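Local atomic coordinates of ABC transporter (Caldanaerobius, PDB entry 4G68), a protein that probably serves as the extracellular solute-binding component of an ABC transporter, capturing sugars released from xylan for uptake by this thermophilic bacterium. Residues V408-F412 with A413-T417; D244-A248 with G249-S253; P418-Y421 with S422-M425. All coordinates share one frame; numbering follows the deposited sequence.

Contact 1: V408-F412 with A413-T417; sequences VAQLF and AKQIT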
# COMPACT_ATOMS: atom_id res chain seq x y z
N VAL C 408 5.16 6.49 -15.36
CA VAL C 408 4.84 5.06 -15.42
C VAL C 408 3.55 4.98 -16.22
O VAL C 408 3.40 4.06 -17.02
CB VAL C 408 4.76 4.36 -14.03
CG1 VAL C 408 4.08 2.97 -14.15
CG2 VAL C 408 6.16 4.17 -13.43
N ALA C 409 2.62 5.91 -15.99
CA ALA C 409 1.33 5.83 -16.71
C ALA C 409 1.60 5.82 -18.23
O ALA C 409 1.16 4.93 -18.93
CB ALA C 409 0.38 6.94 -16.30
N GLN C 410 2.47 6.72 -18.70
CA GLN C 410 2.88 6.78 -20.12
C GLN C 410 3.60 5.52 -20.68
O GLN C 410 3.51 5.24 -21.90
CB GLN C 410 3.75 8.01 -20.30
CG GLN C 410 2.94 9.27 -20.26
CD GLN C 410 3.68 10.43 -19.64
OE1 GLN C 410 4.84 10.76 -20.00
NE2 GLN C 410 3.00 11.07 -18.71
N LEU C 411 4.28 4.78 -19.81
CA LEU C 411 4.75 3.43 -20.15
C LEU C 411 3.60 2.46 -20.45
O LEU C 411 3.61 1.76 -21.48
CB LEU C 411 5.64 2.82 -19.04
CG LEU C 411 7.06 3.36 -18.85
CD1 LEU C 411 7.68 2.74 -17.59
CD2 LEU C 411 7.93 3.09 -20.08
N PHE C 412 2.62 2.38 -19.54
CA PHE C 412 1.43 1.52 -19.77
C PHE C 412 0.70 1.90 -21.08
O PHE C 412 0.04 1.04 -21.73
CB PHE C 412 0.45 1.64 -18.62
CG PHE C 412 0.79 0.77 -17.42
CD1 PHE C 412 1.48 1.32 -16.28
CD2 PHE C 412 0.46 -0.58 -17.41
CE1 PHE C 412 1.76 0.53 -15.16
CE2 PHE C 412 0.73 -1.38 -16.30
CZ PHE C 412 1.40 -0.83 -15.17
N ALA C 413 0.80 3.18 -21.43
CA ALA C 413 -0.02 3.79 -22.50
C ALA C 413 0.71 3.69 -23.80
O ALA C 413 0.18 4.08 -24.84
CB ALA C 413 -0.32 5.25 -22.22
N LYS C 414 1.94 3.18 -23.74
CA LYS C 414 2.78 3.02 -24.94
C LYS C 414 3.07 4.38 -25.60
O LYS C 414 3.27 4.45 -26.82
CB LYS C 414 2.10 2.06 -25.94
CG LYS C 414 1.86 0.64 -25.43
CD LYS C 414 3.17 -0.12 -25.27
CE LYS C 414 3.62 -0.64 -26.63
NZ LYS C 414 4.91 -1.37 -26.55
N GLN C 415 3.10 5.44 -24.77
CA GLN C 415 3.41 6.83 -25.21
C GLN C 415 4.85 7.27 -24.92
O GLN C 415 5.35 8.24 -25.50
CB GLN C 415 2.44 7.83 -24.61
CG GLN C 415 1.00 7.66 -25.06
CD GLN C 415 0.04 8.51 -24.26
OE1 GLN C 415 0.39 9.62 -23.84
NE2 GLN C 415 -1.18 7.99 -24.07
N ILE C 416 5.52 6.57 -24.01
CA ILE C 416 6.94 6.74 -23.84
C ILE C 416 7.65 5.40 -24.06
O ILE C 416 7.05 4.34 -23.85
CB ILE C 416 7.22 7.37 -22.43
CG1 ILE C 416 8.64 7.95 -22.37
CG2 ILE C 416 6.89 6.42 -21.28
CD1 ILE C 416 8.76 9.08 -21.38
N THR C 417 8.88 5.46 -24.56
CA THR C 417 9.81 4.31 -24.57
C THR C 417 10.48 4.15 -23.19
O THR C 417 10.55 5.13 -22.42
CB THR C 417 10.92 4.52 -25.63
OG1 THR C 417 11.67 5.70 -25.32
CG2 THR C 417 10.28 4.69 -27.05
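Ile416 folds back onto the end of the helix and lays its CG2 methyl against Gln410 and Leu411. Ile416 CG2 lies 3.7 Å from Gln410 CB. Ile416 CG2 is equally close to Leu411 CD2, at 3.7 Å, and the two side chains slant across each other. Ile416 sends CG1 away from its own backbone N (chi1 -163°). That turns Ile416 CG2 inward, to 3.4 Å from the backbone N of Leu411. Leu411 carries CG beside its backbone N. Its CD1 continues anti to CA (chi2 173°), and the other branch, CD2, is the one turned to Ile416.

The backbone turn beneath these methyls is a Schellman motif. Lys414 takes positive phi (62°) as the first residue to leave the helix. Gln410 O accepts two good bonds and a weak third from Ala413 N. Gln415 N approaches Gln410 O at 2.9 Å, nearly along the C=O axis. Ile416 N reaches Gln410 O at 3.2 Å, from above the carbonyl plane. Lys414 N also bonds to Leu411 O at 3.1 Å. Thr417 then turns its OG1 to Glu420 N and is the N-cap of the next helix.

The turn links helix 398-412 to helix 418-429. Leu411 also packs on Ala239 of helix 233-248, on Tyr207 of helix 201-215 and on Tyr421. Phe412 is buried and touches Leu242 and Val246 of helix 233-248.

Contact 2: D244-A248 with G249-S253; sequences DMVNA and GAFDS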
# COMPACT_ATOMS: atom_id res chain seq x y z
N ASP C 244 6.24 -5.26 -21.91
CA ASP C 244 6.09 -6.69 -22.20
C ASP C 244 4.76 -7.28 -21.69
O ASP C 244 4.05 -8.02 -22.42
CB ASP C 244 7.28 -7.43 -21.60
CG ASP C 244 8.58 -7.13 -22.35
OD1 ASP C 244 8.48 -6.41 -23.35
OD2 ASP C 244 9.66 -7.63 -21.95
N MET C 245 4.39 -6.94 -20.46
CA MET C 245 3.08 -7.37 -19.95
C MET C 245 1.97 -6.68 -20.72
O MET C 245 0.94 -7.29 -21.00
CB MET C 245 2.95 -7.05 -18.44
CG MET C 245 4.00 -7.71 -17.55
SD MET C 245 3.81 -7.23 -15.81
CE MET C 245 2.02 -7.56 -15.57
N VAL C 246 2.15 -5.40 -21.04
CA VAL C 246 1.12 -4.66 -21.82
C VAL C 246 0.90 -5.35 -23.18
O VAL C 246 -0.24 -5.79 -23.50
CB VAL C 246 1.44 -3.14 -22.01
CG1 VAL C 246 0.38 -2.48 -22.86
CG2 VAL C 246 1.52 -2.40 -20.67
N ASN C 247 2.00 -5.49 -23.92
CA ASN C 247 2.06 -6.12 -25.21
C ASN C 247 1.64 -7.60 -25.26
O ASN C 247 1.15 -8.04 -26.30
CB ASN C 247 3.46 -6.00 -25.81
CG ASN C 247 3.90 -4.57 -26.00
OD1 ASN C 247 3.09 -3.67 -26.18
ND2 ASN C 247 5.21 -4.35 -25.92
N ALA C 248 1.89 -8.34 -24.17
CA ALA C 248 1.43 -9.72 -23.99
C ALA C 248 -0.06 -9.75 -23.78
O ALA C 248 -0.64 -10.80 -23.94
CB ALA C 248 2.11 -10.38 -22.82
N GLY C 249 -0.64 -8.60 -23.42
CA GLY C 249 -2.10 -8.43 -23.25
C GLY C 249 -2.52 -8.82 -21.83
O GLY C 249 -3.60 -9.41 -21.63
N ALA C 250 -1.66 -8.51 -20.86
CA ALA C 250 -2.06 -8.64 -19.44
C ALA C 250 -3.35 -7.89 -19.04
O ALA C 250 -4.05 -8.34 -18.15
CB ALA C 250 -0.91 -8.24 -18.54
N PHE C 251 -3.67 -6.77 -19.70
CA PHE C 251 -4.73 -5.87 -19.19
C PHE C 251 -5.91 -5.73 -20.14
O PHE C 251 -5.73 -5.73 -21.35
CB PHE C 251 -4.16 -4.49 -18.75
CG PHE C 251 -2.86 -4.63 -17.93
CD1 PHE C 251 -2.89 -5.09 -16.58
CD2 PHE C 251 -1.59 -4.33 -18.51
CE1 PHE C 251 -1.70 -5.28 -15.88
CE2 PHE C 251 -0.42 -4.51 -17.79
CZ PHE C 251 -0.46 -4.97 -16.49
N ASP C 252 -7.11 -5.60 -19.60
CA ASP C 252 -8.29 -5.30 -20.41
C ASP C 252 -8.06 -4.00 -21.19
O ASP C 252 -7.34 -3.11 -20.73
CB ASP C 252 -9.52 -5.13 -19.54
CG ASP C 252 -10.17 -6.47 -19.15
OD1 ASP C 252 -10.29 -7.40 -20.00
OD2 ASP C 252 -10.59 -6.57 -17.97
N SER C 253 -8.67 -3.88 -22.36
CA SER C 253 -8.54 -2.67 -23.20
C SER C 253 -8.68 -1.31 -22.42
O SER C 253 -7.83 -0.42 -22.52
CB SER C 253 -9.51 -2.76 -24.40
OG SER C 253 -9.39 -4.02 -25.10
O HOH W 1 -2.33 -5.40 -21.74
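Met245, Val246 and Phe251 supply much of the apolar part of this helix end. The CE methyl of Met245 reaches CZ of Phe251 at 3.7 Å, approaching obliquely. A bend at chi3 (50°) turns this methyl to the ring. Val246 CG2 comes to the ring edge, 4.1 Å from Phe251 CE2, with the two side chains roughly at right angles. Ala250 CB sits over the centre of one face of the Phe251 ring. Ala250 CB also lies 4.0 Å from Met245 CB.

The backbone bonds form a Schellman motif. Ala250 N donates to Met245 O at 2.9 Å, in a nearly straight bond (161°). Gly249 N donates to Val246 O at 2.8 Å from above the carbonyl plane, and only weakly to Met245 O. Gly249 has positive phi (87°), where a side chain would run into the carbonyl oxygen of Ala248.

One water adds a bridge. It donates to Val246 O and accepts from Phe251 N, so it joins the last helical turn to the departing chain. Outside the turn, Phe251 stacks on Phe255, and Met245 packs on Phe175 of helix 175-187.

The chemistry thus divides in two. Met245 O and Val246 O near the helix end find donors in the turn and the water, while Met245, Val246, Ala250 and Phe251 pack together where the chain departs.

Contact 3: P418-Y421 with S422-M425; sequences PEEY and SKQM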
# COMPACT_ATOMS: atom_id res chain seq x y z
N PRO C 418 11.00 2.93 -22.87
CA PRO C 418 11.82 2.72 -21.64
C PRO C 418 13.01 3.66 -21.50
O PRO C 418 13.30 4.11 -20.41
CB PRO C 418 12.34 1.30 -21.82
CG PRO C 418 11.29 0.62 -22.63
CD PRO C 418 10.77 1.66 -23.59
N GLU C 419 13.73 3.88 -22.60
CA GLU C 419 14.91 4.76 -22.60
C GLU C 419 14.50 6.21 -22.34
O GLU C 419 15.11 6.88 -21.52
CB GLU C 419 15.68 4.60 -23.90
CG GLU C 419 16.43 3.26 -24.03
CD GLU C 419 15.58 2.06 -24.50
OE1 GLU C 419 14.48 2.25 -25.08
OE2 GLU C 419 16.05 0.90 -24.28
N GLU C 420 13.43 6.67 -22.98
CA GLU C 420 12.90 8.00 -22.70
C GLU C 420 12.33 8.07 -21.31
O GLU C 420 12.41 9.11 -20.65
CB GLU C 420 11.87 8.44 -23.74
CG GLU C 420 12.50 9.19 -24.91
CD GLU C 420 13.22 10.45 -24.43
OE1 GLU C 420 12.62 11.25 -23.67
OE2 GLU C 420 14.42 10.64 -24.79
N TYR C 421 11.77 6.95 -20.86
CA TYR C 421 11.26 6.87 -19.51
C TYR C 421 12.34 7.20 -18.51
O TYR C 421 12.14 8.03 -17.68
CB TYR C 421 10.70 5.50 -19.21
CG TYR C 421 10.45 5.33 -17.74
CD1 TYR C 421 9.35 5.93 -17.12
CD2 TYR C 421 11.33 4.58 -16.95
CE1 TYR C 421 9.12 5.77 -15.76
CE2 TYR C 421 11.11 4.43 -15.60
CZ TYR C 421 10.01 5.03 -15.02
OH TYR C 421 9.84 4.87 -13.68
N SER C 422 13.48 6.51 -18.62
CA SER C 422 14.54 6.60 -17.63
C SER C 422 15.24 7.95 -17.69
O SER C 422 15.61 8.47 -16.64
CB SER C 422 15.54 5.46 -17.76
OG SER C 422 14.92 4.20 -17.57
N LYS C 423 15.41 8.49 -18.92
CA LYS C 423 15.96 9.84 -19.16
C LYS C 423 15.15 10.92 -18.47
O LYS C 423 15.71 11.80 -17.80
CB LYS C 423 16.01 10.17 -20.66
CG LYS C 423 17.12 9.47 -21.43
CD LYS C 423 18.38 10.33 -21.54
CE LYS C 423 19.23 9.88 -22.73
NZ LYS C 423 20.09 8.72 -22.38
N GLN C 424 13.83 10.87 -18.68
CA GLN C 424 12.89 11.80 -18.09
C GLN C 424 12.74 11.64 -16.57
O GLN C 424 12.40 12.61 -15.89
CB GLN C 424 11.54 11.74 -18.80
CG GLN C 424 11.58 12.31 -20.21
CD GLN C 424 10.22 12.36 -20.88
OE1 GLN C 424 9.24 12.84 -20.29
NE2 GLN C 424 10.16 11.90 -22.11
N MET C 425 12.98 10.44 -16.03
CA MET C 425 12.89 10.23 -14.56
C MET C 425 14.05 10.99 -13.93
O MET C 425 13.87 11.76 -12.97
CB MET C 425 12.89 8.75 -14.17
CG MET C 425 11.54 8.05 -14.27
SD MET C 425 10.34 8.53 -12.99
CE MET C 425 11.27 7.88 -11.61
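Tyr421 and Met425 meet one turn apart. Met425 CG lies over one face of the Tyr421 ring, 3.8 Å from its centroid and shifted toward the rim, in a CH-pi contact. Met425 SD sits obliquely to the Tyr421 ring, 4.8 Å from the centroid, which makes this a Met-aromatic pair as well. With CG of Tyr421 opposite its backbone N (chi1 167°), the ring slants toward the next turn, where Met425 lies. Bends at chi2 and chi3 of Met425 curl its chain over the ring. The Tyr421 ring also packs on Leu411.

A second pair, Glu420 and Gln424, is polar. Gln424 NE2 donates to Glu420 OE1 at 3.0 Å, almost straight (164°). The oxygen uses its anti lone pair, and Glu420 OE1 lies close to the amide plane of Gln424. Carboxylate and amide planes are turned 48° apart.

Both pairs are i to i+4 contacts within the first turns of helix 418-429. The i+4 to i backbone bonds of the helix set the same spacing: Gln424 N bonds to Glu420 O at 3.0 Å, and Met425 N to Tyr421 O at 3.0 Å. Replacing Tyr421 with an alanine would probably leave Met425 without its aromatic partner and open a gap beside Leu411.

Farther out, the Tyr421 ring meets that of Tyr207 obliquely, and His404 of helix 398-412 touches both Tyr421 and Met425. Ser422 OG bonds to Thr236 OG1 of helix 233-248. Pro418 packs on Thr236 and Gln240 of the same helix.

All three contacts are partly buried. Each sets a buried apolar side (Leu411 and Phe412; Met245 and Phe251; Tyr421 and Met425) against exposed polar residues (Lys414 and Gln415; Asn247; Glu419 and Lys423). Helix 233-248 is common ground: it carries contact 2 and is touched by contacts 1 and 3. Contacts 1 and 2 end helices, and their polar bonds are mainly backbone ones. Contact 3 lies within a helix and adds a side-chain amide-carboxylate bond. Contact 1 is the middle piece. It touches contact 2 through Phe412 and Phe251, and Lys414 NZ bonds weakly to Asn247 OD1. Contacts 2 and 3 do not meet; their nearest atoms are about 8 Å apart.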